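Local coordinates for glyoxalase-like domain protein (Staphylococcus aureus, PDB 3P8A) that is of unknown function but, as a glyoxalase-like VOC family protein, may bind a small ligand in the cleft of its curved beta sheet, at residues S49-L62 with V131-K143. Sequence-based numbering, arbitrary orientation.
With GOL (glycerol), chain C.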
loop_
_atom_site.group_PDB
_atom_site.type_symbol
_atom_site.label_atom_id
_atom_site.label_comp_id
_atom_site.label_asym_id
_atom_site.label_seq_id
_atom_site.Cartn_x
_atom_site.Cartn_y
_atom_site.Cartn_z
ATOM N N SER A 49 -8.169 9.599 -12.463
ATOM C CA SER A 49 -8.470 10.441 -11.306
ATOM C C SER A 49 -9.350 9.660 -10.356
ATOM O O SER A 49 -10.250 8.946 -10.804
ATOM C CB SER A 49 -9.189 11.714 -11.729
ATOM O OG SER A 49 -8.246 12.720 -12.049
ATOM N N GLY A 50 -9.018 9.729 -9.074
ATOM C CA GLY A 50 -9.749 9.025 -8.030
ATOM C C GLY A 50 -10.821 9.895 -7.421
ATOM O O GLY A 50 -11.774 10.285 -8.096
ATOM N N GLY A 51 -10.644 10.212 -6.154
ATOM C CA GLY A 51 -11.573 11.047 -5.408
ATOM C C GLY A 51 -10.895 11.713 -4.239
ATOM O O GLY A 51 -9.685 11.598 -4.081
ATOM N N TYR A 52 -11.682 12.375 -3.396
ATOM C CA TYR A 52 -11.248 13.109 -2.216
ATOM C C TYR A 52 -11.689 12.369 -0.955
ATOM O O TYR A 52 -12.820 11.882 -0.889
ATOM C CB TYR A 52 -11.864 14.521 -2.265
ATOM C CG TYR A 52 -11.468 15.473 -1.157
ATOM C CD1 TYR A 52 -12.320 15.714 -0.077
ATOM C CD2 TYR A 52 -10.302 16.228 -1.247
ATOM C CE1 TYR A 52 -12.000 16.660 0.901
ATOM C CE2 TYR A 52 -9.962 17.159 -0.267
ATOM C CZ TYR A 52 -10.809 17.361 0.814
ATOM O OH TYR A 52 -10.489 18.290 1.768
ATOM N N HIS A 53 -10.774 12.244 0.022
ATOM C CA HIS A 53 -11.020 11.613 1.311
ATOM C C HIS A 53 -11.368 12.775 2.254
ATOM O O HIS A 53 -10.465 13.475 2.726
ATOM C CB HIS A 53 -9.771 10.839 1.815
ATOM C CG HIS A 53 -9.261 9.785 0.877
ATOM N ND1 HIS A 53 -8.009 9.895 0.283
ATOM C CD2 HIS A 53 -9.831 8.623 0.485
ATOM C CE1 HIS A 53 -7.865 8.804 -0.450
ATOM N NE2 HIS A 53 -8.930 8.000 -0.344
ATOM N N HIS A 54 -12.689 13.028 2.457
ATOM C CA HIS A 54 -13.172 14.155 3.265
ATOM C C HIS A 54 -12.619 14.231 4.666
ATOM O O HIS A 54 -12.309 15.324 5.109
ATOM C CB HIS A 54 -14.706 14.295 3.265
ATOM C CG HIS A 54 -15.144 15.655 3.725
ATOM N ND1 HIS A 54 -15.287 16.707 2.832
ATOM C CD2 HIS A 54 -15.370 16.114 4.983
ATOM C CE1 HIS A 54 -15.623 17.759 3.569
ATOM N NE2 HIS A 54 -15.689 17.449 4.869
ATOM N N LYS A 55 -12.459 13.083 5.342
ATOM C CA LYS A 55 -11.920 13.009 6.707
ATOM C C LYS A 55 -10.498 13.565 6.830
ATOM O O LYS A 55 -10.154 14.129 7.872
ATOM C CB LYS A 55 -11.859 11.555 7.168
ATOM C CG LYS A 55 -13.172 10.942 7.609
ATOM C CD LYS A 55 -13.076 9.411 7.681
ATOM C CE LYS A 55 -12.131 8.880 8.738
ATOM N NZ LYS A 55 -12.596 9.170 10.124
ATOM N N TYR A 56 -9.661 13.368 5.785
ATOM C CA TYR A 56 -8.245 13.736 5.818
ATOM C C TYR A 56 -7.802 14.916 4.988
ATOM O O TYR A 56 -6.763 15.494 5.297
ATOM C CB TYR A 56 -7.386 12.514 5.495
ATOM C CG TYR A 56 -7.656 11.322 6.390
ATOM C CD1 TYR A 56 -7.263 11.326 7.728
ATOM C CD2 TYR A 56 -8.293 10.188 5.898
ATOM C CE1 TYR A 56 -7.517 10.235 8.559
ATOM C CE2 TYR A 56 -8.568 9.099 6.725
ATOM C CZ TYR A 56 -8.155 9.118 8.046
ATOM O OH TYR A 56 -8.389 8.030 8.842
ATOM N N GLY A 57 -8.560 15.273 3.954
ATOM C CA GLY A 57 -8.209 16.398 3.088
ATOM C C GLY A 57 -7.245 16.024 1.975
ATOM O O GLY A 57 -6.567 16.895 1.418
ATOM N N THR A 58 -7.179 14.713 1.647
ATOM C CA THR A 58 -6.300 14.132 0.619
ATOM C C THR A 58 -7.112 13.732 -0.602
ATOM O O THR A 58 -8.334 13.587 -0.503
ATOM C CB THR A 58 -5.524 12.915 1.164
ATOM O OG1 THR A 58 -6.423 11.980 1.775
ATOM C CG2 THR A 58 -4.415 13.293 2.125
ATOM N N PHE A 59 -6.430 13.553 -1.752
ATOM C CA PHE A 59 -7.020 13.087 -3.015
ATOM C C PHE A 59 -6.047 12.165 -3.708
ATOM O O PHE A 59 -4.843 12.228 -3.451
ATOM C CB PHE A 59 -7.413 14.254 -3.948
ATOM C CG PHE A 59 -6.283 15.157 -4.387
ATOM C CD1 PHE A 59 -5.790 16.146 -3.541
ATOM C CD2 PHE A 59 -5.751 15.056 -5.667
ATOM C CE1 PHE A 59 -4.752 16.983 -3.952
ATOM C CE2 PHE A 59 -4.708 15.897 -6.082
ATOM C CZ PHE A 59 -4.218 16.855 -5.224
ATOM N N ASN A 60 -6.544 11.363 -4.631
ATOM C CA ASN A 60 -5.689 10.389 -5.297
ATOM C C ASN A 60 -5.872 10.272 -6.816
ATOM O O ASN A 60 -6.785 10.871 -7.387
ATOM C CB ASN A 60 -5.826 9.002 -4.584
ATOM C CG ASN A 60 -7.229 8.411 -4.539
ATOM O OD1 ASN A 60 -8.174 8.909 -5.159
ATOM N ND2 ASN A 60 -7.411 7.332 -3.813
ATOM N N LYS A 61 -4.980 9.518 -7.454
ATOM C CA LYS A 61 -4.978 9.164 -8.871
ATOM C C LYS A 61 -4.580 7.735 -8.828
ATOM O O LYS A 61 -3.759 7.356 -7.988
ATOM C CB LYS A 61 -3.963 9.962 -9.694
ATOM C CG LYS A 61 -4.427 11.330 -10.136
ATOM C CD LYS A 61 -3.460 11.845 -11.185
ATOM C CE LYS A 61 -3.745 13.265 -11.596
ATOM N NZ LYS A 61 -2.637 13.794 -12.434
ATOM N N LEU A 62 -5.201 6.914 -9.672
ATOM C CA LEU A 62 -5.008 5.472 -9.608
ATOM C C LEU A 62 -4.446 4.862 -10.851
ATOM O O LEU A 62 -4.873 5.179 -11.952
ATOM C CB LEU A 62 -6.345 4.804 -9.221
ATOM C CG LEU A 62 -7.123 5.518 -8.088
ATOM C CD1 LEU A 62 -8.596 5.222 -8.142
ATOM C CD2 LEU A 62 -6.535 5.191 -6.717
ATOM N N VAL A 131 -5.346 -2.836 17.721
ATOM C CA VAL A 131 -5.817 -2.449 16.396
ATOM C C VAL A 131 -6.619 -1.143 16.502
ATOM O O VAL A 131 -7.138 -0.853 17.567
ATOM C CB VAL A 131 -6.631 -3.572 15.678
ATOM C CG1 VAL A 131 -5.834 -4.859 15.547
ATOM C CG2 VAL A 131 -7.972 -3.836 16.370
ATOM N N VAL A 132 -6.693 -0.366 15.407
ATOM C CA VAL A 132 -7.515 0.845 15.274
ATOM C C VAL A 132 -8.483 0.565 14.135
ATOM O O VAL A 132 -8.063 0.201 13.033
ATOM C CB VAL A 132 -6.747 2.177 15.087
ATOM C CG1 VAL A 132 -7.691 3.329 14.758
ATOM C CG2 VAL A 132 -5.929 2.521 16.327
ATOM N N GLY A 133 -9.768 0.630 14.441
ATOM C CA GLY A 133 -10.803 0.370 13.457
ATOM C C GLY A 133 -11.665 -0.846 13.722
ATOM O O GLY A 133 -11.591 -1.423 14.803
ATOM N N PRO A 134 -12.494 -1.275 12.748
ATOM C CA PRO A 134 -12.612 -0.758 11.367
ATOM C C PRO A 134 -13.075 0.685 11.232
ATOM O O PRO A 134 -14.004 1.120 11.927
ATOM C CB PRO A 134 -13.559 -1.751 10.686
ATOM C CG PRO A 134 -13.520 -2.977 11.548
ATOM C CD PRO A 134 -13.338 -2.464 12.939
ATOM N N ILE A 135 -12.370 1.434 10.360
ATOM C CA ILE A 135 -12.627 2.834 10.032
ATOM C C ILE A 135 -13.437 2.856 8.733
ATOM O O ILE A 135 -12.931 2.413 7.698
ATOM C CB ILE A 135 -11.301 3.637 9.881
ATOM C CG1 ILE A 135 -10.399 3.588 11.157
ATOM C CG2 ILE A 135 -11.551 5.077 9.397
ATOM C CD1 ILE A 135 -10.923 4.326 12.402
ATOM N N GLN A 136 -14.669 3.404 8.776
ATOM C CA GLN A 136 -15.510 3.544 7.578
ATOM C C GLN A 136 -14.959 4.659 6.673
ATOM O O GLN A 136 -14.582 5.733 7.150
ATOM C CB GLN A 136 -16.976 3.797 7.957
ATOM C CG GLN A 136 -17.889 2.565 7.775
ATOM C CD GLN A 136 -18.089 2.101 6.339
ATOM O OE1 GLN A 136 -18.027 2.872 5.367
ATOM N NE2 GLN A 136 -18.374 0.820 6.181
HETATM N N MSE A 137 -14.841 4.368 5.367
HETATM C CA MSE A 137 -14.246 5.289 4.404
HETATM C C MSE A 137 -15.084 5.382 3.140
HETATM O O MSE A 137 -15.742 4.415 2.749
HETATM C CB MSE A 137 -12.860 4.767 3.984
HETATM C CG MSE A 137 -11.807 4.747 5.081
HETATM SE SE MSE A 137 -11.030 6.498 5.503
HETATM C CE MSE A 137 -10.300 6.979 3.764
ATOM N N GLU A 138 -14.986 6.521 2.453
ATOM C CA GLU A 138 -15.668 6.737 1.188
ATOM C C GLU A 138 -14.988 7.825 0.375
ATOM O O GLU A 138 -14.236 8.638 0.906
ATOM C CB GLU A 138 -17.167 7.090 1.374
ATOM C CG GLU A 138 -17.430 8.431 2.048
ATOM C CD GLU A 138 -18.853 8.956 1.946
ATOM O OE1 GLU A 138 -19.018 10.198 1.893
ATOM O OE2 GLU A 138 -19.802 8.137 1.936
ATOM N N ARG A 139 -15.279 7.829 -0.910
ATOM C CA ARG A 139 -14.894 8.846 -1.874
ATOM C C ARG A 139 -15.911 8.797 -3.005
ATOM O O ARG A 139 -16.391 7.714 -3.364
ATOM C CB ARG A 139 -13.406 8.776 -2.354
ATOM C CG ARG A 139 -12.991 7.514 -3.085
ATOM C CD ARG A 139 -11.599 7.587 -3.715
ATOM N NE ARG A 139 -11.063 6.249 -3.988
ATOM C CZ ARG A 139 -11.330 5.508 -5.064
ATOM N NH1 ARG A 139 -12.140 5.965 -6.012
ATOM N NH2 ARG A 139 -10.795 4.304 -5.196
ATOM N N ASP A 140 -16.286 9.972 -3.527
ATOM C CA ASP A 140 -17.249 10.061 -4.626
ATOM C C ASP A 140 -16.588 9.682 -5.939
ATOM O O ASP A 140 -15.400 9.969 -6.146
ATOM C CB ASP A 140 -17.791 11.496 -4.742
ATOM C CG ASP A 140 -18.433 12.059 -3.489
ATOM O OD1 ASP A 140 -19.124 11.293 -2.775
ATOM O OD2 ASP A 140 -18.261 13.277 -3.231
ATOM N N THR A 141 -17.353 9.010 -6.819
ATOM C CA THR A 141 -16.894 8.688 -8.170
ATOM C C THR A 141 -17.230 9.926 -9.031
ATOM O O THR A 141 -18.017 10.773 -8.592
ATOM C CB THR A 141 -17.478 7.350 -8.670
ATOM O OG1 THR A 141 -16.781 6.949 -9.854
ATOM C CG2 THR A 141 -18.990 7.406 -8.930
ATOM N N HIS A 142 -16.639 10.058 -10.225
ATOM C CA HIS A 142 -16.894 11.233 -11.075
ATOM C C HIS A 142 -18.328 11.300 -11.662
ATOM O O HIS A 142 -18.682 12.286 -12.308
ATOM C CB HIS A 142 -15.804 11.367 -12.155
ATOM C CG HIS A 142 -14.510 11.928 -11.645
ATOM N ND1 HIS A 142 -13.673 11.193 -10.821
ATOM C CD2 HIS A 142 -13.938 13.132 -11.885
ATOM C CE1 HIS A 142 -12.631 11.975 -10.584
ATOM N NE2 HIS A 142 -12.746 13.150 -11.205
ATOM N N LYS A 143 -19.155 10.269 -11.381
ATOM C CA LYS A 143 -20.541 10.124 -11.829
ATOM C C LYS A 143 -21.502 10.240 -10.625
ATOM O O LYS A 143 -22.532 9.563 -10.541
ATOM C CB LYS A 143 -20.720 8.784 -12.560
ATOM C CG LYS A 143 -19.699 8.542 -13.671
ATOM C CD LYS A 143 -19.521 7.068 -13.959
ATOM C CE LYS A 143 -20.544 6.562 -14.950
ATOM N NZ LYS A 143 -20.410 5.104 -15.226
HETATM C C1 GOL C . -7.885 4.308 -3.194
HETATM O O1 GOL C . -8.816 3.610 -3.905
HETATM C C2 GOL C . -8.576 4.564 -1.913
HETATM O O2 GOL C . -9.016 5.902 -2.010
HETATM C C3 GOL C . -7.587 4.276 -0.785
HETATM O O3 GOL C . -7.214 5.450 -0.016
HETATM O O HOH W 1 -13.987 12.126 -7.521
HETATM O O HOH W 2 -14.649 11.047 1.197
HETATM O O HOH W 3 -14.389 12.724 -4.956
HETATM O O HOH W 4 -15.063 12.161 -2.373
HETATM O O HOH W 5 -15.024 6.927 9.687
#
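Arg139 turns CG into the position flanked by both its backbone N and its carbonyl carbon (chi1 62°) and then runs extended to NE, which carries its guanidinium past Gly51 to a bound glycerol, while His53, with CG opposite the carbonyl carbon (chi1 -57°), brings its imidazole to the same molecule. Glycerol O2 is hydrogen-bonded to His53 NE2 at 2.7 Å, near the plane of that ring, and accepts from Arg139 NE at 2.9 Å; Asn60 ND2, also hydrogen-bonded to Glu71, adds a weak bond. Leu62 CD1 covers one face of the guanidinium, 3.8 Å from Arg139 NH2. No direct hydrogen bond joins the segments. Instead, waters bridge the two backbones: one donates to Gly50 O and Asp140 O, and another donates to Tyr52 O and accepts from Asp140 N at 2.8 Å. The N-to-C directions of strands 49-53 and 131-139 lie 130° apart and their axes come within 6.1 Å, consistent with a hydrated seam between edge strands. Selenomethionine Met137 puts SE 3.8 Å from Tyr56 CE2 at the ring edge, a Met-aromatic contact, and CE 3.7 Å from His53 CD2. Tyr69 and Glu71 of strand 69-75 also bond the glycerol, probably a crystallisation additive, which marks a largely polar pocket, consistent with the ligand cleft of VOC proteins. Strands 48-53 and 130-139 are the outermost of one eight-stranded sheet, so the contact brings its edges together, with strands 58-64 and 147-155 flanking them.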